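Local coordinates for protein cyclase (Streptomyces sp. R1128, PDB 3TFZ) that probably closes and aromatises the first ring of a poly-beta-ketone chain as the aromatase/cyclase of the R1128 polyketide pathway, at residues W21-D26 / L154-R159; G94-F99 / A148-V153. All blocks are in the same frame, centred on the assembly; numbering follows the deposited sequence.

Contact 1. Residues W21-D26 / L154-R159; sequences WEVLAD and LGEAER
Val23 of helix 17-25 and Ala157, on helix 131-164, bring the two helical backbones together, their CA atoms 6.6 Å apart, with no hydrogen bond passing between them. Val23 carries the whole contact from its side. Its CB points at the long helix and its two methyls divide the work: CG1, anti to the backbone N (chi1 167°), rests on Glu156 CG at 3.8 Å, while CG2 reaches the same Glu156 CG at 4.0 Å and approaches Ala157 CB at 4.4 Å. The valine fork thus sits against the aliphatic part of the glutamate.

Beyond this methylene Glu156 bends at chi2 (61°), and its carboxylate is taken up by arginines. Arg159 NH1 donates to the anti lone pair of Glu156 OE1 over 2.7 Å in a salt bridge, close to the guanidinium plane, and OE2 makes a second salt bridge, with Arg160. Charge and hydrocarbon are thereby separated along one side chain.

Around this buried spot Val23 also touches Arg160, Leu24 leans on Ile78 of strand 77-82, and Ala157 packs on Val13 of strand 5-13. The short helix 17-25 therefore lies between sheet and long helix, as expected of a helix-grip fold.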
ATOM      1  N   TRP A  21      -6.490  -5.226 -15.312  1.00 17.09           N
ATOM      2  CA  TRP A  21      -6.490  -4.157 -16.263  1.00 17.01           C
ATOM      3  C   TRP A  21      -7.936  -3.975 -16.797  1.00 18.22           C
ATOM      4  O   TRP A  21      -8.452  -2.852 -16.775  1.00 17.12           O
ATOM      5  CB  TRP A  21      -5.514  -4.448 -17.431  1.00 19.20           C
ATOM      6  CG  TRP A  21      -5.662  -3.326 -18.467  1.00 20.30           C
ATOM      7  CD1 TRP A  21      -6.247  -3.392 -19.714  1.00 21.15           C
ATOM      8  CD2 TRP A  21      -5.289  -1.958 -18.259  1.00 21.04           C
ATOM      9  NE1 TRP A  21      -6.234  -2.129 -20.297  1.00 21.41           N
ATOM     10  CE2 TRP A  21      -5.703  -1.229 -19.396  1.00 20.75           C
ATOM     11  CE3 TRP A  21      -4.628  -1.274 -17.193  1.00 22.60           C
ATOM     12  CZ2 TRP A  21      -5.471   0.163 -19.516  1.00 16.62           C
ATOM     13  CZ3 TRP A  21      -4.401   0.034 -17.308  1.00 18.03           C
ATOM     14  CH2 TRP A  21      -4.779   0.751 -18.492  1.00 19.94           C
ATOM     15  N   GLU A  22      -8.560  -5.072 -17.294  1.00 18.19           N
ATOM     16  CA  GLU A  22      -9.893  -5.017 -17.813  1.00 20.10           C
ATOM     17  C   GLU A  22     -10.914  -4.365 -16.880  1.00 19.15           C
ATOM     18  O   GLU A  22     -11.765  -3.663 -17.369  1.00 19.54           O
ATOM     19  CB  GLU A  22     -10.396  -6.385 -18.263  1.00 21.89           C
ATOM     20  CG  GLU A  22      -9.643  -6.928 -19.512  1.00 31.75           C
ATOM     21  CD  GLU A  22     -10.089  -8.319 -19.858  1.00 44.29           C
ATOM     22  OE1 GLU A  22     -11.219  -8.671 -19.386  1.00 47.86           O
ATOM     23  OE2 GLU A  22      -9.329  -9.053 -20.592  1.00 49.43           O
ATOM     24  N   VAL A  23     -10.855  -4.645 -15.568  1.00 17.48           N
ATOM     25  CA  VAL A  23     -11.734  -4.058 -14.597  1.00 18.05           C
ATOM     26  C   VAL A  23     -11.393  -2.506 -14.442  1.00 19.62           C
ATOM     27  O   VAL A  23     -12.301  -1.645 -14.426  1.00 20.14           O
ATOM     28  CB  VAL A  23     -11.599  -4.831 -13.260  1.00 17.16           C
ATOM     29  CG1 VAL A  23     -12.230  -4.138 -12.045  1.00 14.35           C
ATOM     30  CG2 VAL A  23     -12.111  -6.308 -13.404  1.00 17.54           C
ATOM     31  N   LEU A  24     -10.106  -2.158 -14.346  1.00 17.68           N
ATOM     32  CA  LEU A  24      -9.740  -0.789 -14.253  1.00 17.06           C
ATOM     33  C   LEU A  24     -10.172   0.011 -15.461  1.00 16.37           C
ATOM     34  O   LEU A  24     -10.694   1.091 -15.237  1.00 14.98           O
ATOM     35  CB  LEU A  24      -8.178  -0.594 -14.041  1.00 18.79           C
ATOM     36  CG  LEU A  24      -7.548  -1.144 -12.749  1.00 18.78           C
ATOM     37  CD1 LEU A  24      -6.082  -1.071 -12.843  1.00 16.49           C
ATOM     38  CD2 LEU A  24      -8.081  -0.372 -11.586  1.00 10.56           C
ATOM     39  N   ALA A  25      -9.864  -0.468 -16.703  1.00 16.66           N
ATOM     40  CA  ALA A  25     -10.168   0.224 -17.962  1.00 16.97           C
ATOM     41  C   ALA A  25     -11.675   0.505 -18.217  1.00 18.64           C
ATOM     42  O   ALA A  25     -12.017   1.480 -18.978  1.00 19.67           O
ATOM     43  CB  ALA A  25      -9.555  -0.449 -19.222  1.00 15.50           C
ATOM     44  N   ASP A  26     -12.572  -0.335 -17.692  1.00 16.43           N
ATOM     45  CA  ASP A  26     -14.002  -0.191 -18.089  1.00 17.77           C
ATOM     46  C   ASP A  26     -14.730   0.749 -17.109  1.00 18.31           C
ATOM     47  O   ASP A  26     -15.476   0.271 -16.224  1.00 16.85           O
ATOM     48  CB  ASP A  26     -14.579  -1.619 -18.130  1.00 19.78           C
ATOM     49  CG  ASP A  26     -16.082  -1.704 -18.558  1.00 24.80           C
ATOM     50  OD1 ASP A  26     -16.625  -0.738 -19.152  1.00 29.04           O
ATOM     51  OD2 ASP A  26     -16.714  -2.775 -18.223  1.00 32.38           O
ATOM     52  N   LEU A 154     -10.338  -5.296  -6.357  1.00 15.74           N
ATOM     53  CA  LEU A 154      -9.911  -6.622  -5.975  1.00 15.75           C
ATOM     54  C   LEU A 154     -11.072  -7.594  -5.911  1.00 16.63           C
ATOM     55  O   LEU A 154     -10.962  -8.663  -6.516  1.00 17.76           O
ATOM     56  CB  LEU A 154      -9.154  -6.526  -4.643  1.00 16.25           C
ATOM     57  CG  LEU A 154      -8.973  -7.460  -3.413  1.00 21.33           C
ATOM     58  CD1 LEU A 154      -9.937  -8.705  -3.110  1.00 21.07           C
ATOM     59  CD2 LEU A 154      -7.537  -7.650  -2.939  1.00 18.91           C
ATOM     60  N   GLY A 155     -12.189  -7.215  -5.208  1.00 17.61           N
ATOM     61  CA  GLY A 155     -13.407  -8.028  -5.082  1.00 17.00           C
ATOM     62  C   GLY A 155     -13.908  -8.384  -6.501  1.00 17.93           C
ATOM     63  O   GLY A 155     -14.230  -9.534  -6.792  1.00 17.94           O
ATOM     64  N   GLU A 156     -13.926  -7.397  -7.369  1.00 16.69           N
ATOM     65  CA  GLU A 156     -14.425  -7.549  -8.727  1.00 18.22           C
ATOM     66  C   GLU A 156     -13.568  -8.434  -9.625  1.00 18.02           C
ATOM     67  O   GLU A 156     -14.089  -9.233 -10.433  1.00 19.53           O
ATOM     68  CB  GLU A 156     -14.616  -6.181  -9.374  1.00 18.30           C
ATOM     69  CG  GLU A 156     -15.129  -6.261 -10.818  1.00 19.02           C
ATOM     70  CD  GLU A 156     -16.491  -6.918 -10.998  1.00 20.53           C
ATOM     71  OE1 GLU A 156     -17.264  -7.104 -10.030  1.00 20.29           O
ATOM     72  OE2 GLU A 156     -16.824  -7.256 -12.159  1.00 24.45           O
ATOM     73  N   ALA A 157     -12.253  -8.273  -9.543  1.00 17.29           N
ATOM     74  CA  ALA A 157     -11.373  -9.098 -10.357  1.00 16.79           C
ATOM     75  C   ALA A 157     -11.457 -10.560  -9.889  1.00 15.75           C
ATOM     76  O   ALA A 157     -11.444 -11.511 -10.705  1.00 18.40           O
ATOM     77  CB  ALA A 157      -9.845  -8.539 -10.341  1.00 16.11           C
ATOM     78  N   GLU A 158     -11.469 -10.753  -8.591  1.00 15.27           N
ATOM     79  CA  GLU A 158     -11.524 -12.106  -8.021  1.00 17.16           C
ATOM     80  C   GLU A 158     -12.934 -12.822  -8.296  1.00 17.78           C
ATOM     81  O   GLU A 158     -12.970 -13.996  -8.662  1.00 19.39           O
ATOM     82  CB  GLU A 158     -11.132 -12.072  -6.539  1.00 17.13           C
ATOM     83  CG  GLU A 158      -9.746 -11.544  -6.273  1.00 19.49           C
ATOM     84  CD  GLU A 158      -9.323 -11.597  -4.785  1.00 20.23           C
ATOM     85  OE1 GLU A 158     -10.156 -12.002  -3.972  1.00 23.60           O
ATOM     86  OE2 GLU A 158      -8.194 -11.179  -4.407  1.00 19.86           O
ATOM     87  N   ARG A 159     -14.049 -12.107  -8.124  1.00 16.08           N
ATOM     88  CA  ARG A 159     -15.374 -12.453  -8.652  1.00 18.49           C
ATOM     89  C   ARG A 159     -15.338 -13.001 -10.088  1.00 19.22           C
ATOM     90  O   ARG A 159     -16.067 -13.911 -10.409  1.00 21.67           O
ATOM     91  CB  ARG A 159     -16.110 -11.133  -8.755  1.00 18.05           C
ATOM     92  CG  ARG A 159     -17.489 -11.212  -8.750  1.00 21.93           C
ATOM     93  CD  ARG A 159     -18.222  -9.870  -8.339  1.00 22.61           C
ATOM     94  NE  ARG A 159     -17.984  -9.514  -6.943  1.00 23.61           N
ATOM     95  CZ  ARG A 159     -17.650  -8.287  -6.488  1.00 25.75           C
ATOM     96  NH1 ARG A 159     -17.547  -7.207  -7.313  1.00 20.60           N
ATOM     97  NH2 ARG A 159     -17.462  -8.129  -5.160  1.00 23.53           N
TER

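Contact 2. Residues G94-F99 / A148-V153; sequences GEWRAF and ADLNAV
Strand 94-99 and helix 148-153 run in roughly the same direction, their axes inclined by 35° and 12.1 Å apart at closest approach, so the backbones stay well separated and even the nearest CA atoms, those of Trp96 and Leu150, are 9.4 Å apart. One large side chain bridges the interval. Trp96 leaves the strand with CG anti to its own carbonyl carbon (chi1 -70°), and the far end of the six-membered ring, CH2 and CZ3, reaches the helix.

Three residues receive it. Val153 CG2 lies 3.8 Å from Trp96 CH2. One turn back, Asp149 CB comes to 3.9 Å from the same CH2; here the two side chains cross at about a right angle, with the carboxylate plane turned 33° from the indole. Leu150 reaches in from its CD2, 4.0 Å from Trp96 CZ3, and runs past the indole in the opposite direction. All three approaches to the ring are oblique.

On the strand, Arg97 NE forms a salt bridge with Glu95 OE1, 2.8 Å, met on the anti side, and Arg97 NH1 bonds to Gln107 and Thr12 of the second subunit. Strand 94-99 thus serves the dimer interface through Arg97 and Phe99, and the interior through Trp96.

Across to the helix the chemistry is apolar: carbon meets carbon, and Asp149 contributes its methylene. A bound cyclohexyl-propylsulfonic acid, about 4 Å from the Asp149 side chain, probably comes from the crystallisation liquor, but such molecules often mark pockets; its place is consistent with this contact bordering the interior pocket of the Bet v 1-like fold, where a polyketide would probably bind.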
ATOM      1  N   GLY A  94      -3.107  11.388  -9.719  1.00 15.16           N
ATOM      2  CA  GLY A  94      -2.500  10.149  -9.279  1.00 11.41           C
ATOM      3  C   GLY A  94      -2.422   9.106 -10.388  1.00 13.34           C
ATOM      4  O   GLY A  94      -2.596   9.400 -11.584  1.00 12.51           O
ATOM      5  N   GLU A  95      -2.172   7.853  -9.986  1.00 12.31           N
ATOM      6  CA  GLU A  95      -2.099   6.724 -10.870  1.00 12.26           C
ATOM      7  C   GLU A  95      -2.705   5.499 -10.261  1.00 12.67           C
ATOM      8  O   GLU A  95      -2.545   5.286  -9.084  1.00 13.42           O
ATOM      9  CB  GLU A  95      -0.585   6.414 -11.221  1.00 10.38           C
ATOM     10  CG  GLU A  95      -0.079   7.412 -12.077  1.00 10.05           C
ATOM     11  CD  GLU A  95       1.356   7.140 -12.605  1.00 21.54           C
ATOM     12  OE1 GLU A  95       2.054   6.155 -12.154  1.00 23.15           O
ATOM     13  OE2 GLU A  95       1.802   7.968 -13.453  1.00 18.48           O
ATOM     14  N   TRP A  96      -3.313   4.653 -11.097  1.00 15.34           N
ATOM     15  CA  TRP A  96      -3.459   3.215 -10.795  1.00 15.58           C
ATOM     16  C   TRP A  96      -2.301   2.523 -11.469  1.00 15.81           C
ATOM     17  O   TRP A  96      -2.041   2.851 -12.599  1.00 14.75           O
ATOM     18  CB  TRP A  96      -4.693   2.623 -11.467  1.00 14.26           C
ATOM     19  CG  TRP A  96      -5.979   3.070 -10.921  1.00 18.60           C
ATOM     20  CD1 TRP A  96      -6.749   4.046 -11.430  1.00 20.70           C
ATOM     21  CD2 TRP A  96      -6.730   2.522  -9.763  1.00 15.64           C
ATOM     22  NE1 TRP A  96      -7.891   4.184 -10.679  1.00 15.10           N
ATOM     23  CE2 TRP A  96      -7.947   3.223  -9.702  1.00 14.38           C
ATOM     24  CE3 TRP A  96      -6.503   1.472  -8.843  1.00 14.51           C
ATOM     25  CZ2 TRP A  96      -8.969   2.952  -8.724  1.00 16.81           C
ATOM     26  CZ3 TRP A  96      -7.548   1.168  -7.843  1.00 13.93           C
ATOM     27  CH2 TRP A  96      -8.744   1.922  -7.813  1.00 20.10           C
ATOM     28  N   ARG A  97      -1.666   1.549 -10.783  1.00 15.33           N
ATOM     29  CA  ARG A  97      -0.604   0.741 -11.307  1.00 15.27           C
ATOM     30  C   ARG A  97      -0.846  -0.728 -10.867  1.00 18.32           C
ATOM     31  O   ARG A  97      -0.915  -1.003  -9.697  1.00 20.11           O
ATOM     32  CB  ARG A  97       0.730   1.182 -10.726  1.00 15.27           C
ATOM     33  CG  ARG A  97       1.067   2.736 -10.838  1.00 14.86           C
ATOM     34  CD  ARG A  97       2.133   3.108  -9.770  1.00 18.11           C
ATOM     35  NE  ARG A  97       2.522   4.511  -9.893  1.00 19.32           N
ATOM     36  CZ  ARG A  97       3.389   5.150  -9.122  1.00 17.56           C
ATOM     37  NH1 ARG A  97       4.009   4.520  -8.145  1.00 15.80           N
ATOM     38  NH2 ARG A  97       3.665   6.430  -9.350  1.00 14.73           N
ATOM     39  N   ALA A  98      -0.856  -1.669 -11.830  1.00 20.08           N
ATOM     40  CA  ALA A  98      -1.056  -3.077 -11.661  1.00 19.52           C
ATOM     41  C   ALA A  98       0.256  -3.773 -12.019  1.00 20.11           C
ATOM     42  O   ALA A  98       0.646  -3.673 -13.116  1.00 26.96           O
ATOM     43  CB  ALA A  98      -2.135  -3.544 -12.624  1.00 18.64           C
ATOM     44  N   PHE A  99       0.925  -4.491 -11.136  1.00 17.99           N
ATOM     45  CA  PHE A  99       2.129  -5.191 -11.449  1.00 14.80           C
ATOM     46  C   PHE A  99       1.853  -6.714 -11.446  1.00 16.66           C
ATOM     47  O   PHE A  99       1.131  -7.209 -10.599  1.00 16.36           O
ATOM     48  CB  PHE A  99       3.166  -4.870 -10.420  1.00 11.22           C
ATOM     49  CG  PHE A  99       3.519  -3.374 -10.332  1.00 10.62           C
ATOM     50  CD1 PHE A  99       4.580  -2.879 -11.027  1.00  7.97           C
ATOM     51  CD2 PHE A  99       2.894  -2.531  -9.408  1.00  6.95           C
ATOM     52  CE1 PHE A  99       4.897  -1.553 -10.932  1.00  9.97           C
ATOM     53  CE2 PHE A  99       3.216  -1.294  -9.293  1.00 10.01           C
ATOM     54  CZ  PHE A  99       4.272  -0.774 -10.068  1.00  9.00           C
ATOM     55  N   ALA A 148     -11.440   1.799  -0.072  1.00 17.04           N
ATOM     56  CA  ALA A 148     -12.687   1.305  -0.603  1.00 18.50           C
ATOM     57  C   ALA A 148     -12.558   0.998  -2.093  1.00 18.89           C
ATOM     58  O   ALA A 148     -13.014  -0.062  -2.534  1.00 19.36           O
ATOM     59  CB  ALA A 148     -13.863   2.333  -0.348  1.00 18.45           C
ATOM     60  N   ASP A 149     -11.806   1.837  -2.814  1.00 19.03           N
ATOM     61  CA  ASP A 149     -11.598   1.685  -4.254  1.00 19.38           C
ATOM     62  C   ASP A 149     -10.732   0.476  -4.593  1.00 17.76           C
ATOM     63  O   ASP A 149     -11.017  -0.306  -5.504  1.00 17.49           O
ATOM     64  CB  ASP A 149     -10.951   3.006  -4.834  1.00 21.15           C
ATOM     65  CG  ASP A 149     -11.974   4.181  -5.067  1.00 27.21           C
ATOM     66  OD1 ASP A 149     -13.224   4.018  -4.840  1.00 28.96           O
ATOM     67  OD2 ASP A 149     -11.499   5.293  -5.487  1.00 33.02           O
ATOM     68  N   LEU A 150      -9.563   0.421  -3.960  1.00 17.53           N
ATOM     69  CA  LEU A 150      -8.667  -0.753  -4.031  1.00 14.47           C
ATOM     70  C   LEU A 150      -9.415  -2.054  -3.792  1.00 14.84           C
ATOM     71  O   LEU A 150      -9.222  -2.941  -4.563  1.00 17.69           O
ATOM     72  CB  LEU A 150      -7.489  -0.598  -3.043  1.00 11.99           C
ATOM     73  CG  LEU A 150      -6.304   0.290  -3.473  1.00 14.50           C
ATOM     74  CD1 LEU A 150      -5.319   0.565  -2.322  1.00  9.55           C
ATOM     75  CD2 LEU A 150      -5.482  -0.278  -4.695  1.00 12.83           C
ATOM     76  N   ASN A 151     -10.152  -2.192  -2.673  1.00 15.89           N
ATOM     77  CA  ASN A 151     -10.986  -3.362  -2.320  1.00 17.42           C
ATOM     78  C   ASN A 151     -12.163  -3.665  -3.348  1.00 16.94           C
ATOM     79  O   ASN A 151     -12.489  -4.822  -3.627  1.00 17.93           O
ATOM     80  CB  ASN A 151     -11.525  -3.255  -0.872  1.00 16.81           C
ATOM     81  CG  ASN A 151     -10.396  -3.382   0.201  1.00 23.99           C
ATOM     82  OD1 ASN A 151      -9.361  -4.097   0.057  1.00 22.14           O
ATOM     83  ND2 ASN A 151     -10.646  -2.736   1.334  1.00 30.46           N
ATOM     84  N   ALA A 152     -12.773  -2.628  -3.897  1.00 17.53           N
ATOM     85  CA  ALA A 152     -13.807  -2.728  -4.954  1.00 16.83           C
ATOM     86  C   ALA A 152     -13.169  -3.454  -6.130  1.00 17.46           C
ATOM     87  O   ALA A 152     -13.737  -4.428  -6.646  1.00 19.98           O
ATOM     88  CB  ALA A 152     -14.241  -1.370  -5.375  1.00 15.35           C
ATOM     89  N   VAL A 153     -11.968  -3.012  -6.532  1.00 15.99           N
ATOM     90  CA  VAL A 153     -11.335  -3.522  -7.730  1.00 14.97           C
ATOM     91  C   VAL A 153     -10.919  -5.004  -7.529  1.00 15.50           C
ATOM     92  O   VAL A 153     -11.097  -5.832  -8.415  1.00 16.00           O
ATOM     93  CB  VAL A 153     -10.150  -2.651  -8.225  1.00 14.05           C
ATOM     94  CG1 VAL A 153      -9.464  -3.348  -9.455  1.00 12.74           C
ATOM     95  CG2 VAL A 153     -10.605  -1.311  -8.634  1.00 13.43           C
TER

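In the fold
Contact 1 and contact 2 occupy successive parts of helix 131-164, their centres 9 Å apart, and merge into one apolar core. Leu24 CD2 lies 3.7 Å from Trp96 CE3, so helix 17-25 packs against the indole that spans contact 2, and Val23 CG1 meets Val153 CG1 at 3.9 Å. From the centre of the chain it is about 7 Å to the centre of contact 2 and about 13 Å to that of contact 1. The bound sulfonic acid, a possible pocket marker, lies beside Asp149 of contact 2. The potassium ion, bound at Ala31, Phe34 and Thr37, is about 10 Å from the Asp149 side chain and about 11 Å from that of Glu156; Phe34 itself touches Asp149 and Val153.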